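Local structure of protein YibA (Escherichia coli, 1OYZ) at residues N172-V175 against R176-A180; K204-E207 against V208-A212; D258-L261 against Y262-D266; V227-D230 against E231-N235; K12-G15 against L16-Q19. The protein is of unknown function but is an all-helical protein with HEAT repeats, to which an oxidoreductase activity has been only tentatively assigned. All coordinates share one frame; numbering follows the deposited sequence.

Contact 1 of 5, residues N172-V175 against R176-A180; sequences NGDV and RNWAA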
loop_
_atom_site.group_PDB
_atom_site.type_symbol
_atom_site.label_atom_id
_atom_site.label_comp_id
_atom_site.label_asym_id
_atom_site.label_seq_id
_atom_site.Cartn_x
_atom_site.Cartn_y
_atom_site.Cartn_z
ATOM N N ASN A 172 -11.176 -2.498 8.930
ATOM C CA ASN A 172 -10.427 -1.265 8.769
ATOM C C ASN A 172 -10.579 -0.724 7.344
ATOM O O ASN A 172 -10.363 -1.446 6.375
ATOM C CB ASN A 172 -8.957 -1.489 9.075
ATOM C CG ASN A 172 -8.193 -0.200 9.161
ATOM O OD1 ASN A 172 -8.262 0.516 10.158
ATOM N ND2 ASN A 172 -7.462 0.117 8.105
ATOM N N GLY A 173 -10.936 0.554 7.243
ATOM C CA GLY A 173 -11.134 1.194 5.958
ATOM C C GLY A 173 -9.876 1.294 5.134
ATOM O O GLY A 173 -9.897 1.157 3.908
ATOM N N ASP A 174 -8.766 1.524 5.823
ATOM C CA ASP A 174 -7.454 1.631 5.184
ATOM C C ASP A 174 -7.067 0.275 4.532
ATOM O O ASP A 174 -6.553 0.228 3.397
ATOM C CB ASP A 174 -6.437 2.038 6.261
ATOM C CG ASP A 174 -5.107 2.445 5.686
ATOM O OD1 ASP A 174 -4.521 1.653 4.912
ATOM O OD2 ASP A 174 -4.648 3.566 6.018
ATOM N N VAL A 175 -7.303 -0.813 5.264
ATOM C CA VAL A 175 -7.037 -2.160 4.751
ATOM C C VAL A 175 -7.916 -2.424 3.498
ATOM O O VAL A 175 -7.416 -2.883 2.457
ATOM C CB VAL A 175 -7.361 -3.266 5.810
ATOM C CG1 VAL A 175 -7.324 -4.671 5.138
ATOM C CG2 VAL A 175 -6.349 -3.214 6.962
ATOM N N ARG A 176 -9.219 -2.148 3.606
ATOM C CA ARG A 176 -10.139 -2.358 2.460
ATOM C C ARG A 176 -9.674 -1.558 1.228
ATOM O O ARG A 176 -9.663 -2.076 0.104
ATOM C CB ARG A 176 -11.597 -1.939 2.801
ATOM C CG ARG A 176 -12.235 -2.587 4.024
ATOM C CD ARG A 176 -13.789 -2.451 3.996
ATOM N NE ARG A 176 -14.268 -1.079 4.199
ATOM C CZ ARG A 176 -14.110 -0.395 5.330
ATOM N NH1 ARG A 176 -14.560 0.863 5.430
ATOM N NH2 ARG A 176 -13.505 -0.963 6.372
ATOM N N ASN A 177 -9.257 -0.313 1.447
ATOM C CA ASN A 177 -8.817 0.530 0.343
ATOM C C ASN A 177 -7.600 -0.089 -0.359
ATOM O O ASN A 177 -7.553 -0.179 -1.594
ATOM C CB ASN A 177 -8.524 1.958 0.857
ATOM C CG ASN A 177 -8.198 2.943 -0.277
ATOM O OD1 ASN A 177 -7.070 3.421 -0.399
ATOM N ND2 ASN A 177 -9.183 3.240 -1.104
ATOM N N TRP A 178 -6.632 -0.553 0.430
ATOM C CA TRP A 178 -5.430 -1.176 -0.126
ATOM C C TRP A 178 -5.759 -2.439 -0.909
ATOM O O TRP A 178 -5.174 -2.694 -1.951
ATOM C CB TRP A 178 -4.443 -1.534 0.994
ATOM C CG TRP A 178 -3.175 -0.754 0.964
ATOM C CD1 TRP A 178 -2.796 0.245 1.827
ATOM C CD2 TRP A 178 -2.104 -0.898 0.018
ATOM N NE1 TRP A 178 -1.550 0.729 1.469
ATOM C CE2 TRP A 178 -1.111 0.049 0.358
ATOM C CE3 TRP A 178 -1.893 -1.733 -1.092
ATOM C CZ2 TRP A 178 0.079 0.179 -0.366
ATOM C CZ3 TRP A 178 -0.696 -1.596 -1.816
ATOM C CH2 TRP A 178 0.264 -0.644 -1.447
ATOM N N ALA A 179 -6.678 -3.240 -0.395
ATOM C CA ALA A 179 -7.051 -4.487 -1.070
ATOM C C ALA A 179 -7.645 -4.157 -2.430
ATOM O O ALA A 179 -7.169 -4.631 -3.471
ATOM C CB ALA A 179 -8.076 -5.276 -0.224
ATOM N N ALA A 180 -8.672 -3.312 -2.404
ATOM C CA ALA A 180 -9.370 -2.900 -3.616
ATOM C C ALA A 180 -8.367 -2.267 -4.551
ATOM O O ALA A 180 -8.363 -2.525 -5.746
ATOM C CB ALA A 180 -10.467 -1.906 -3.276
#

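Contact 2 of 5, residues K204-E207 against V208-A212; sequences KNEE and VRIEA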
loop_
_atom_site.group_PDB
_atom_site.type_symbol
_atom_site.label_atom_id
_atom_site.label_comp_id
_atom_site.label_asym_id
_atom_site.label_seq_id
_atom_site.Cartn_x
_atom_site.Cartn_y
_atom_site.Cartn_z
ATOM N N LYS A 204 -18.594 3.387 4.195
ATOM C CA LYS A 204 -18.571 4.670 4.872
ATOM C C LYS A 204 -17.341 5.485 4.502
ATOM O O LYS A 204 -17.282 6.682 4.738
ATOM C CB LYS A 204 -18.540 4.461 6.377
ATOM C CG LYS A 204 -17.243 3.806 6.819
ATOM C CD LYS A 204 -17.132 3.683 8.344
ATOM C CE LYS A 204 -18.171 2.738 8.929
ATOM N NZ LYS A 204 -17.876 2.463 10.371
ATOM N N ASN A 205 -16.342 4.815 3.947
ATOM C CA ASN A 205 -15.088 5.456 3.594
ATOM C C ASN A 205 -15.082 5.928 2.149
ATOM O O ASN A 205 -15.047 5.101 1.244
ATOM C CB ASN A 205 -13.946 4.463 3.815
ATOM C CG ASN A 205 -12.588 5.087 3.607
ATOM O OD1 ASN A 205 -12.360 5.792 2.636
ATOM N ND2 ASN A 205 -11.673 4.819 4.518
ATOM N N GLU A 206 -15.105 7.253 1.950
ATOM C CA GLU A 206 -15.108 7.873 0.606
ATOM C C GLU A 206 -14.032 7.289 -0.292
ATOM O O GLU A 206 -14.263 7.034 -1.477
ATOM C CB GLU A 206 -14.869 9.398 0.680
ATOM C CG GLU A 206 -13.500 9.792 1.308
ATOM C CD GLU A 206 -12.765 11.050 0.685
ATOM O OE1 GLU A 206 -12.569 11.131 -0.556
ATOM O OE2 GLU A 206 -12.346 11.937 1.463
ATOM N N GLU A 207 -12.842 7.090 0.262
ATOM C CA GLU A 207 -11.741 6.550 -0.537
ATOM C C GLU A 207 -12.055 5.169 -1.070
ATOM O O GLU A 207 -11.668 4.818 -2.186
ATOM C CB GLU A 207 -10.455 6.486 0.291
ATOM C CG GLU A 207 -9.828 7.841 0.577
ATOM C CD GLU A 207 -8.509 7.733 1.344
ATOM O OE1 GLU A 207 -7.624 6.932 0.955
ATOM O OE2 GLU A 207 -8.357 8.462 2.339
ATOM N N VAL A 208 -12.735 4.367 -0.254
ATOM C CA VAL A 208 -13.101 3.013 -0.670
ATOM C C VAL A 208 -14.190 3.087 -1.770
ATOM O O VAL A 208 -14.110 2.387 -2.765
ATOM C CB VAL A 208 -13.604 2.136 0.554
ATOM C CG1 VAL A 208 -14.113 0.798 0.056
ATOM C CG2 VAL A 208 -12.448 1.888 1.537
ATOM N N ARG A 209 -15.184 3.945 -1.594
ATOM C CA ARG A 209 -16.253 4.070 -2.590
ATOM C C ARG A 209 -15.663 4.432 -3.938
ATOM O O ARG A 209 -16.093 3.937 -4.990
ATOM C CB ARG A 209 -17.253 5.149 -2.190
ATOM C CG ARG A 209 -18.157 4.825 -1.020
ATOM C CD ARG A 209 -19.116 6.004 -0.758
ATOM N NE ARG A 209 -19.973 6.228 -1.916
ATOM C CZ ARG A 209 -20.072 7.369 -2.609
ATOM N NH1 ARG A 209 -19.362 8.444 -2.283
ATOM N NH2 ARG A 209 -20.900 7.429 -3.644
ATOM N N ILE A 210 -14.664 5.306 -3.922
ATOM C CA ILE A 210 -14.025 5.699 -5.179
ATOM C C ILE A 210 -13.359 4.533 -5.873
ATOM O O ILE A 210 -13.535 4.358 -7.077
ATOM C CB ILE A 210 -13.017 6.846 -4.967
ATOM C CG1 ILE A 210 -13.787 8.157 -4.764
ATOM C CG2 ILE A 210 -12.082 6.948 -6.160
ATOM C CD1 ILE A 210 -12.965 9.269 -4.089
ATOM N N GLU A 211 -12.597 3.715 -5.139
ATOM C CA GLU A 211 -11.962 2.554 -5.774
ATOM C C GLU A 211 -13.012 1.545 -6.305
ATOM O O GLU A 211 -12.805 0.900 -7.346
ATOM C CB GLU A 211 -11.005 1.841 -4.793
ATOM C CG GLU A 211 -9.664 2.620 -4.463
ATOM C CD GLU A 211 -8.679 2.699 -5.620
ATOM O OE1 GLU A 211 -8.661 1.710 -6.395
ATOM O OE2 GLU A 211 -7.884 3.708 -5.749
ATOM N N ALA A 212 -14.125 1.395 -5.581
ATOM C CA ALA A 212 -15.197 0.477 -6.004
ATOM C C ALA A 212 -15.799 1.004 -7.312
ATOM O O ALA A 212 -16.020 0.254 -8.269
ATOM C CB ALA A 212 -16.277 0.385 -4.910
#

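Contact 3 of 5, residues D258-L261 against Y262-D266; sequences DTML and YKFDD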
loop_
_atom_site.group_PDB
_atom_site.type_symbol
_atom_site.label_atom_id
_atom_site.label_comp_id
_atom_site.label_asym_id
_atom_site.label_seq_id
_atom_site.Cartn_x
_atom_site.Cartn_y
_atom_site.Cartn_z
ATOM N N ASP A 258 -22.881 15.770 -21.055
ATOM C CA ASP A 258 -23.079 16.913 -21.926
ATOM C C ASP A 258 -23.357 18.164 -21.076
ATOM O O ASP A 258 -22.743 19.211 -21.264
ATOM C CB ASP A 258 -24.237 16.627 -22.876
ATOM C CG ASP A 258 -24.436 17.730 -23.867
ATOM O OD1 ASP A 258 -25.473 18.430 -23.770
ATOM O OD2 ASP A 258 -23.535 17.896 -24.722
ATOM N N THR A 259 -24.284 18.031 -20.138
ATOM C CA THR A 259 -24.653 19.106 -19.221
ATOM C C THR A 259 -23.445 19.693 -18.458
ATOM O O THR A 259 -23.367 20.907 -18.222
ATOM C CB THR A 259 -25.645 18.587 -18.152
ATOM O OG1 THR A 259 -26.903 18.298 -18.767
ATOM C CG2 THR A 259 -25.844 19.608 -17.063
HETATM N N MSE A 260 -22.533 18.811 -18.050
HETATM C CA MSE A 260 -21.353 19.199 -17.268
HETATM C C MSE A 260 -20.364 20.031 -18.078
HETATM O O MSE A 260 -19.632 20.862 -17.521
HETATM C CB MSE A 260 -20.662 17.953 -16.718
HETATM C CG MSE A 260 -21.569 17.141 -15.793
HETATM SE SE MSE A 260 -20.702 15.505 -15.243
HETATM C CE MSE A 260 -21.800 14.181 -16.151
ATOM N N LEU A 261 -20.352 19.799 -19.387
ATOM C CA LEU A 261 -19.493 20.554 -20.283
ATOM C C LEU A 261 -19.673 22.063 -20.027
ATOM O O LEU A 261 -18.701 22.820 -20.012
ATOM C CB LEU A 261 -19.831 20.232 -21.759
ATOM C CG LEU A 261 -19.368 18.905 -22.393
ATOM C CD1 LEU A 261 -19.933 18.751 -23.815
ATOM C CD2 LEU A 261 -17.828 18.868 -22.435
ATOM N N TYR A 262 -20.915 22.492 -19.802
ATOM C CA TYR A 262 -21.186 23.910 -19.586
ATOM C C TYR A 262 -21.107 24.313 -18.125
ATOM O O TYR A 262 -21.265 25.488 -17.786
ATOM C CB TYR A 262 -22.581 24.269 -20.122
ATOM C CG TYR A 262 -22.844 23.758 -21.520
ATOM C CD1 TYR A 262 -23.232 22.431 -21.735
ATOM C CD2 TYR A 262 -22.647 24.578 -22.635
ATOM C CE1 TYR A 262 -23.415 21.930 -23.029
ATOM C CE2 TYR A 262 -22.825 24.090 -23.928
ATOM C CZ TYR A 262 -23.204 22.764 -24.117
ATOM O OH TYR A 262 -23.351 22.278 -25.392
ATOM N N LYS A 263 -20.849 23.334 -17.272
ATOM C CA LYS A 263 -20.783 23.539 -15.836
ATOM C C LYS A 263 -19.382 23.771 -15.272
ATOM O O LYS A 263 -19.221 24.502 -14.307
ATOM C CB LYS A 263 -21.442 22.338 -15.137
ATOM C CG LYS A 263 -21.615 22.462 -13.637
ATOM C CD LYS A 263 -22.368 21.255 -13.063
ATOM C CE LYS A 263 -22.574 21.407 -11.555
ATOM N NZ LYS A 263 -23.458 20.364 -10.953
ATOM N N PHE A 264 -18.374 23.161 -15.874
ATOM C CA PHE A 264 -16.996 23.291 -15.381
ATOM C C PHE A 264 -16.101 24.018 -16.391
ATOM O O PHE A 264 -16.101 23.697 -17.582
ATOM C CB PHE A 264 -16.447 21.891 -15.093
ATOM C CG PHE A 264 -17.235 21.138 -14.040
ATOM C CD1 PHE A 264 -16.897 21.238 -12.689
ATOM C CD2 PHE A 264 -18.335 20.361 -14.394
ATOM C CE1 PHE A 264 -17.642 20.578 -11.712
ATOM C CE2 PHE A 264 -19.082 19.702 -13.430
ATOM C CZ PHE A 264 -18.743 19.805 -12.083
ATOM N N ASP A 265 -15.321 24.984 -15.919
ATOM C CA ASP A 265 -14.450 25.743 -16.816
ATOM C C ASP A 265 -13.559 24.874 -17.682
ATOM O O ASP A 265 -13.466 25.091 -18.880
ATOM C CB ASP A 265 -13.618 26.745 -16.019
ATOM C CG ASP A 265 -14.463 27.884 -15.476
ATOM O OD1 ASP A 265 -15.170 28.515 -16.287
ATOM O OD2 ASP A 265 -14.423 28.143 -14.251
ATOM N N ASP A 266 -12.903 23.888 -17.093
ATOM C CA ASP A 266 -12.055 22.991 -17.880
ATOM C C ASP A 266 -12.789 21.665 -18.047
ATOM O O ASP A 266 -12.666 20.774 -17.212
ATOM C CB ASP A 266 -10.749 22.737 -17.155
ATOM C CG ASP A 266 -10.976 22.332 -15.724
ATOM O OD1 ASP A 266 -10.039 21.779 -15.106
ATOM O OD2 ASP A 266 -12.105 22.578 -15.217
#

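Contact 4 of 5, residues V227-D230 against E231-N235; sequences VLCD and ELKKN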
loop_
_atom_site.group_PDB
_atom_site.type_symbol
_atom_site.label_atom_id
_atom_site.label_comp_id
_atom_site.label_asym_id
_atom_site.label_seq_id
_atom_site.Cartn_x
_atom_site.Cartn_y
_atom_site.Cartn_z
ATOM N N VAL A 227 -25.044 5.113 -8.458
ATOM C CA VAL A 227 -24.140 5.924 -7.643
ATOM C C VAL A 227 -23.325 6.830 -8.553
ATOM O O VAL A 227 -23.089 7.995 -8.254
ATOM C CB VAL A 227 -23.206 5.019 -6.777
ATOM C CG1 VAL A 227 -22.662 3.899 -7.641
ATOM C CG2 VAL A 227 -22.045 5.833 -6.195
ATOM N N LEU A 228 -22.911 6.299 -9.683
ATOM C CA LEU A 228 -22.129 7.093 -10.604
ATOM C C LEU A 228 -22.927 8.361 -10.969
ATOM O O LEU A 228 -22.413 9.484 -10.880
ATOM C CB LEU A 228 -21.803 6.254 -11.836
ATOM C CG LEU A 228 -20.611 6.683 -12.693
ATOM C CD1 LEU A 228 -19.403 7.004 -11.812
ATOM C CD2 LEU A 228 -20.289 5.582 -13.682
ATOM N N CYS A 229 -24.190 8.171 -11.352
ATOM C CA CYS A 229 -25.074 9.289 -11.691
ATOM C C CYS A 229 -25.098 10.323 -10.559
ATOM O O CYS A 229 -24.981 11.535 -10.804
ATOM C CB CYS A 229 -26.505 8.783 -11.938
ATOM S SG CYS A 229 -27.768 10.090 -12.060
ATOM N N ASP A 230 -25.241 9.863 -9.319
ATOM C CA ASP A 230 -25.281 10.799 -8.203
ATOM C C ASP A 230 -24.003 11.619 -8.038
ATOM O O ASP A 230 -24.060 12.799 -7.711
ATOM C CB ASP A 230 -25.533 10.083 -6.882
ATOM C CG ASP A 230 -26.877 9.402 -6.834
ATOM O OD1 ASP A 230 -27.086 8.611 -5.886
ATOM O OD2 ASP A 230 -27.711 9.659 -7.732
ATOM N N GLU A 231 -22.860 10.969 -8.234
ATOM C CA GLU A 231 -21.571 11.611 -8.074
ATOM C C GLU A 231 -21.337 12.648 -9.144
ATOM O O GLU A 231 -20.772 13.713 -8.871
ATOM C CB GLU A 231 -20.464 10.563 -8.116
ATOM C CG GLU A 231 -20.462 9.717 -6.886
ATOM C CD GLU A 231 -20.169 10.524 -5.647
ATOM O OE1 GLU A 231 -20.733 10.205 -4.582
ATOM O OE2 GLU A 231 -19.375 11.489 -5.740
ATOM N N LEU A 232 -21.762 12.355 -10.369
ATOM C CA LEU A 232 -21.551 13.330 -11.422
ATOM C C LEU A 232 -22.428 14.552 -11.234
ATOM O O LEU A 232 -22.154 15.579 -11.825
ATOM C CB LEU A 232 -21.795 12.704 -12.807
ATOM C CG LEU A 232 -20.817 11.604 -13.242
ATOM C CD1 LEU A 232 -21.443 10.737 -14.339
ATOM C CD2 LEU A 232 -19.513 12.256 -13.735
ATOM N N LYS A 233 -23.459 14.479 -10.398
ATOM C CA LYS A 233 -24.325 15.658 -10.245
ATOM C C LYS A 233 -23.897 16.615 -9.143
ATOM O O LYS A 233 -24.517 17.654 -8.926
ATOM C CB LYS A 233 -25.779 15.233 -10.020
ATOM C CG LYS A 233 -26.377 14.521 -11.221
ATOM C CD LYS A 233 -27.825 14.173 -10.969
ATOM C CE LYS A 233 -28.523 13.713 -12.242
ATOM N NZ LYS A 233 -30.005 13.682 -12.016
ATOM N N LYS A 234 -22.825 16.276 -8.452
ATOM C CA LYS A 234 -22.364 17.138 -7.390
ATOM C C LYS A 234 -21.747 18.432 -7.921
ATOM O O LYS A 234 -21.346 18.530 -9.085
ATOM C CB LYS A 234 -21.385 16.367 -6.510
ATOM C CG LYS A 234 -22.083 15.202 -5.795
ATOM C CD LYS A 234 -21.143 14.440 -4.881
ATOM C CE LYS A 234 -21.894 13.465 -3.997
ATOM N NZ LYS A 234 -20.943 12.704 -3.134
ATOM N N ASN A 235 -21.711 19.428 -7.051
ATOM C CA ASN A 235 -21.156 20.730 -7.363
ATOM C C ASN A 235 -19.639 20.573 -7.546
ATOM O O ASN A 235 -19.035 21.167 -8.440
ATOM C CB ASN A 235 -21.461 21.682 -6.219
ATOM C CG ASN A 235 -21.531 23.101 -6.672
ATOM O OD1 ASN A 235 -22.454 23.482 -7.399
ATOM N ND2 ASN A 235 -20.554 23.912 -6.257
#

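Contact 5 of 5, residues K12-G15 against L16-Q19; sequences KEYG and LYNQ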
loop_
_atom_site.group_PDB
_atom_site.type_symbol
_atom_site.label_atom_id
_atom_site.label_comp_id
_atom_site.label_asym_id
_atom_site.label_seq_id
_atom_site.Cartn_x
_atom_site.Cartn_y
_atom_site.Cartn_z
ATOM N N LYS A 12 9.910 17.121 5.046
ATOM C CA LYS A 12 10.277 17.901 6.219
ATOM C C LYS A 12 11.388 17.241 7.030
ATOM O O LYS A 12 12.079 17.902 7.799
ATOM C CB LYS A 12 9.057 18.133 7.118
ATOM C CG LYS A 12 8.285 19.421 6.823
ATOM C CD LYS A 12 7.523 19.375 5.510
ATOM C CE LYS A 12 6.641 20.610 5.350
ATOM N NZ LYS A 12 5.691 20.761 6.501
ATOM N N GLU A 13 11.569 15.942 6.847
ATOM C CA GLU A 13 12.595 15.227 7.593
ATOM C C GLU A 13 13.939 15.215 6.878
ATOM O O GLU A 13 14.965 14.904 7.484
ATOM C CB GLU A 13 12.161 13.784 7.825
ATOM C CG GLU A 13 10.706 13.649 8.177
ATOM C CD GLU A 13 10.287 12.214 8.434
ATOM O OE1 GLU A 13 9.088 12.002 8.717
ATOM O OE2 GLU A 13 11.141 11.300 8.360
ATOM N N TYR A 14 13.936 15.556 5.594
ATOM C CA TYR A 14 15.168 15.533 4.810
ATOM C C TYR A 14 16.336 16.221 5.518
ATOM O O TYR A 14 17.418 15.642 5.647
ATOM C CB TYR A 14 14.929 16.161 3.431
ATOM C CG TYR A 14 16.043 15.885 2.441
ATOM C CD1 TYR A 14 16.388 14.573 2.087
ATOM C CD2 TYR A 14 16.748 16.933 1.852
ATOM C CE1 TYR A 14 17.411 14.315 1.165
ATOM C CE2 TYR A 14 17.772 16.692 0.928
ATOM C CZ TYR A 14 18.099 15.386 0.592
ATOM O OH TYR A 14 19.129 15.165 -0.303
ATOM N N GLY A 15 16.109 17.446 5.982
ATOM C CA GLY A 15 17.151 18.182 6.678
ATOM C C GLY A 15 17.824 17.368 7.770
ATOM O O GLY A 15 19.051 17.260 7.831
ATOM N N LEU A 16 17.010 16.767 8.621
ATOM C CA LEU A 16 17.493 15.958 9.724
ATOM C C LEU A 16 18.185 14.700 9.205
ATOM O O LEU A 16 19.153 14.220 9.782
ATOM C CB LEU A 16 16.309 15.595 10.624
ATOM C CG LEU A 16 16.538 14.967 12.006
ATOM C CD1 LEU A 16 16.424 13.497 11.881
ATOM C CD2 LEU A 16 17.878 15.365 12.608
ATOM N N TYR A 17 17.682 14.173 8.110
ATOM C CA TYR A 17 18.262 12.977 7.533
ATOM C C TYR A 17 19.706 13.281 7.069
ATOM O O TYR A 17 20.633 12.488 7.322
ATOM C CB TYR A 17 17.378 12.510 6.391
ATOM C CG TYR A 17 18.008 11.500 5.473
ATOM C CD1 TYR A 17 18.223 10.191 5.887
ATOM C CD2 TYR A 17 18.325 11.849 4.156
ATOM C CE1 TYR A 17 18.722 9.230 5.012
ATOM C CE2 TYR A 17 18.832 10.914 3.263
ATOM C CZ TYR A 17 19.020 9.605 3.697
ATOM O OH TYR A 17 19.460 8.676 2.808
ATOM N N ASN A 18 19.891 14.438 6.434
ATOM C CA ASN A 18 21.223 14.860 5.986
ATOM C C ASN A 18 22.135 15.086 7.174
ATOM O O ASN A 18 23.324 14.816 7.090
ATOM C CB ASN A 18 21.164 16.147 5.172
ATOM C CG ASN A 18 20.600 15.939 3.799
ATOM O OD1 ASN A 18 20.232 16.896 3.133
ATOM N ND2 ASN A 18 20.531 14.691 3.357
ATOM N N GLN A 19 21.605 15.589 8.283
ATOM C CA GLN A 19 22.469 15.773 9.448
ATOM C C GLN A 19 22.981 14.419 9.926
ATOM O O GLN A 19 24.161 14.282 10.239
ATOM C CB GLN A 19 21.731 16.425 10.617
ATOM C CG GLN A 19 21.727 17.933 10.632
ATOM C CD GLN A 19 21.082 18.474 11.896
ATOM O OE1 GLN A 19 19.919 18.194 12.178
ATOM N NE2 GLN A 19 21.839 19.232 12.671
HETATM O O HOH W 1 14.776 18.117 8.956
HETATM O O HOH W 2 21.422 13.841 1.044
#

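Contact 1 of 5, residues N172-V175 against R176-A180
The N-terminal turn of helix 173-186, part of the HEAT-repeat region, starts at Asn172, the N-cap residue, whose backbone Asn172 O receives Arg176 N at 3.1 Å. Gly173 O to Asn177 N (2.9 Å), Asp174 O to Trp178 N (3.1 Å) and Val175 O to Ala179 N (3.0 Å) extend the helical pattern. Arg176 folds back over the start of its own helix. Its CG stands beside the backbone N (chi1 -55°), 3.2 Å from Asn172 O, and a bend at chi3 lays one guanidinium face on Gly173, with CZ 3.4 Å from Gly173 CA. A salt bridge from Arg176 NE to Asp203 and a hydrogen bond from NH2 to Asp170 O fix the rotation of the group. One turn apart, Asp174 and Trp178 run side by side with carboxylate and indole planes 18° apart, and OD1 of the aspartate meets the ring at its edge, near CD1. Val175 and Ala179 face helix 161-168, whereas Asn177 faces helix 206-218. Helix 173-186 thus packs between helix 161-168 and helix 206-218, consistent with the side-by-side helix stacking of a HEAT-repeat solenoid.

Contact 2 of 5, residues K204-E207 against V208-A212
The carboxamide of Asn205 is the flat group at the centre of this contact: Val208 N approaches OD1 from above the amide plane, 51° out of it. The bond is 3.2 Å long from Val208 N to Asn205 OD1, and the same oxygen also takes a weak bond from Glu207 N. Asn205 is the N-cap of helix 206-218, and these are its capping bonds. With CG anti to the backbone N (chi1 -174°), the amide is swung forward over the first NH groups of the helix. The side chains of Asn205 and Val208 cross at about a right angle, Val208 CG2 lying 3.8 Å from Asn205 CB. Asn205 O accepts Arg209 N at 3.1 Å and, weakly, Val208 N. Replacing Asn205 by an alanine removes OD1, which would probably leave Glu207 N without this acceptor and Val208 N reliant on its weak bond to the backbone oxygen. Further along, Glu206 and Ile210 point the same way, Glu206 OE1 coming to 4.0 Å from Ile210 CD1, with Tyr238 touching both. In the fold, Val208 packs on Met200 of helix 191-200, while Asn205, Glu207 and Glu211 lie against helix 173-186. Arg209 reaches the other way, its NE to Leu201 O and its NH2 in a salt bridge to Glu231 of helix 225-232.

Contact 3 of 5, residues D258-L261 against Y262-D266
Met260 O receives two backbone donors at the C-terminal end of helix 254-261, Lys263 N at 2.8 Å and Phe264 N at 3.1 Å. The two come in very differently. Phe264 N lies almost in line with the carbonyl bond, whereas Lys263 N stands above the carbonyl plane, 68° out of it. A weaker bond joins Tyr262 N to Thr259 O, so three successive NH groups point back at the last turn as the chain leaves it for the loop before helix 268-277. Leu261 O is taken by the side chain of Asn267 in that loop.

Around these bonds the aromatic rings meet carbonyl oxygens with their edges. Tyr262 CD1 lies 3.3 Å from Asp258 O, and Thr259 O sits at the same ring's edge. The carboxylate of Asp258 is steeply turned against the tyrosine ring, their planes 75° apart. Phe264, its CG beside the backbone N (chi1 -61°), turns an edge to the oxygen that accepts both NH groups, CD2 being 3.4 Å from Met260 O. Its CE2 also packs 4.0 Å from CB of Met260, a selenomethionine in the crystal. Elsewhere on the turn, Leu261 CB touches Tyr262 CD1, its neighbour along the chain, at 4.1 Å.

Leu261 packs on Ile270, Thr271 and Ile274 of helix 268-277. Met260 also touches Ile270, and the extended Lys263 sends NZ to a weak bond with Lys234 O, beyond helix 225-232.

Contact 4 of 5, residues V227-D230 against E231-N235
Glu231 leaves its helix with CB 3.6 Å from Leu228 O and CG 3.4 Å from Val227 O, CG lying beside the backbone N (chi1 -71°). CG also faces the methyl CG2 of Val227. A bend at chi2 (-63°) then turns the carboxylate toward Lys234, and OE1 forms a salt bridge with Lys234 NZ at 2.9 Å, met on its syn side and 28° out of the carboxylate plane. OE2 adds a weak bond to the same NZ. OE1 has a second cationic partner in Arg209, so this buried carboxylate is likely to stay ionised. A leucine in place of Glu231 removes the carboxylate and would probably leave Lys234 and Arg209 without their common counter-charge.

The backbone beneath is helical at first, Glu231 N to Val227 O at 3.0 Å, but then changes: Lys233 N bonds Asp230 O at 3.2 Å, from above the carbonyl plane, and Cys229 O more weakly. Lys233 runs extended along this turn, CG 3.3 Å from Cys229 O and CE 3.7 Å from Cys229 SG.

This is the C-terminal end of helix 225-232. Val227 and Leu228 pack on Ile213 of helix 206-218, Leu232 on Ile241 and Ala245 of helix 239-248, and both leucines on Leu253, so the helix is held between its two chain neighbours.

Contact 5 of 5, residues K12-G15 against L16-Q19
Tyr14, Tyr17 and Asn18 meet on the first turn of helix 14-21, the first helix of the chain, which lies against helix 37-50. The backbone bonds come first: Tyr17 N reaches Glu13 O at 2.9 Å, Asn18 N reaches Tyr14 O at 2.9 Å, and Gln19 N follows with Gly15 O.

The side-chain packing centres on the Tyr14 ring. Tyr14 has CG anti to the backbone N (chi1 -166°), which carries its ring along the helix and over the next turn. The amide of Asn18 lies over one face of that ring, the two planes 71° apart, with Asn18 OD1 3.3 Å from Tyr14 CE2 and ND2 likewise on this face, offset toward the rim. Tyr17 approaches the same ring at an oblique tilt, its CD2 3.9 Å from Tyr14 CD1. Tyr17 also forms a cation-pi contact with Arg45 and rests on Val46 and Leu49, tying the turn to helix 37-50, where Leu16 touches Ser42 and Glu13 touches Leu38.

Two waters add further polar contacts. One donates to Lys12 O at 2.9 Å and accepts from Leu16 N, thereby serving an NH at the start of the helix. The other bridges Tyr14 and Asn18: its oxygen is 3.0 Å from Tyr14 OH and accepts a weak bond from Asn18 ND2 at 2.6 Å.

Overall arrangement
Contacts 1 and 2 touch through Asn177, their centres about 9 Å apart; both, like contact 5, lie at the start of a helix. Contacts 3 and 4, with centres about 14 Å apart, are C-terminal ends and touch through Lys263 and Met260. The Arg209-Glu231 salt bridge links contact 2 to contact 4, so contacts 1 to 4 form a chain of neighbours, while contact 5 stands apart. Contacts 1 and 4 are partly buried; contacts 2, 3 and 5 lie at the surface. Salt bridges occur in contacts 1, 2 and 4, and contact 2 adds an amide cap; contact 3 sets ring edges against carbonyls, and contact 5 an amide over a ring with a bridging water.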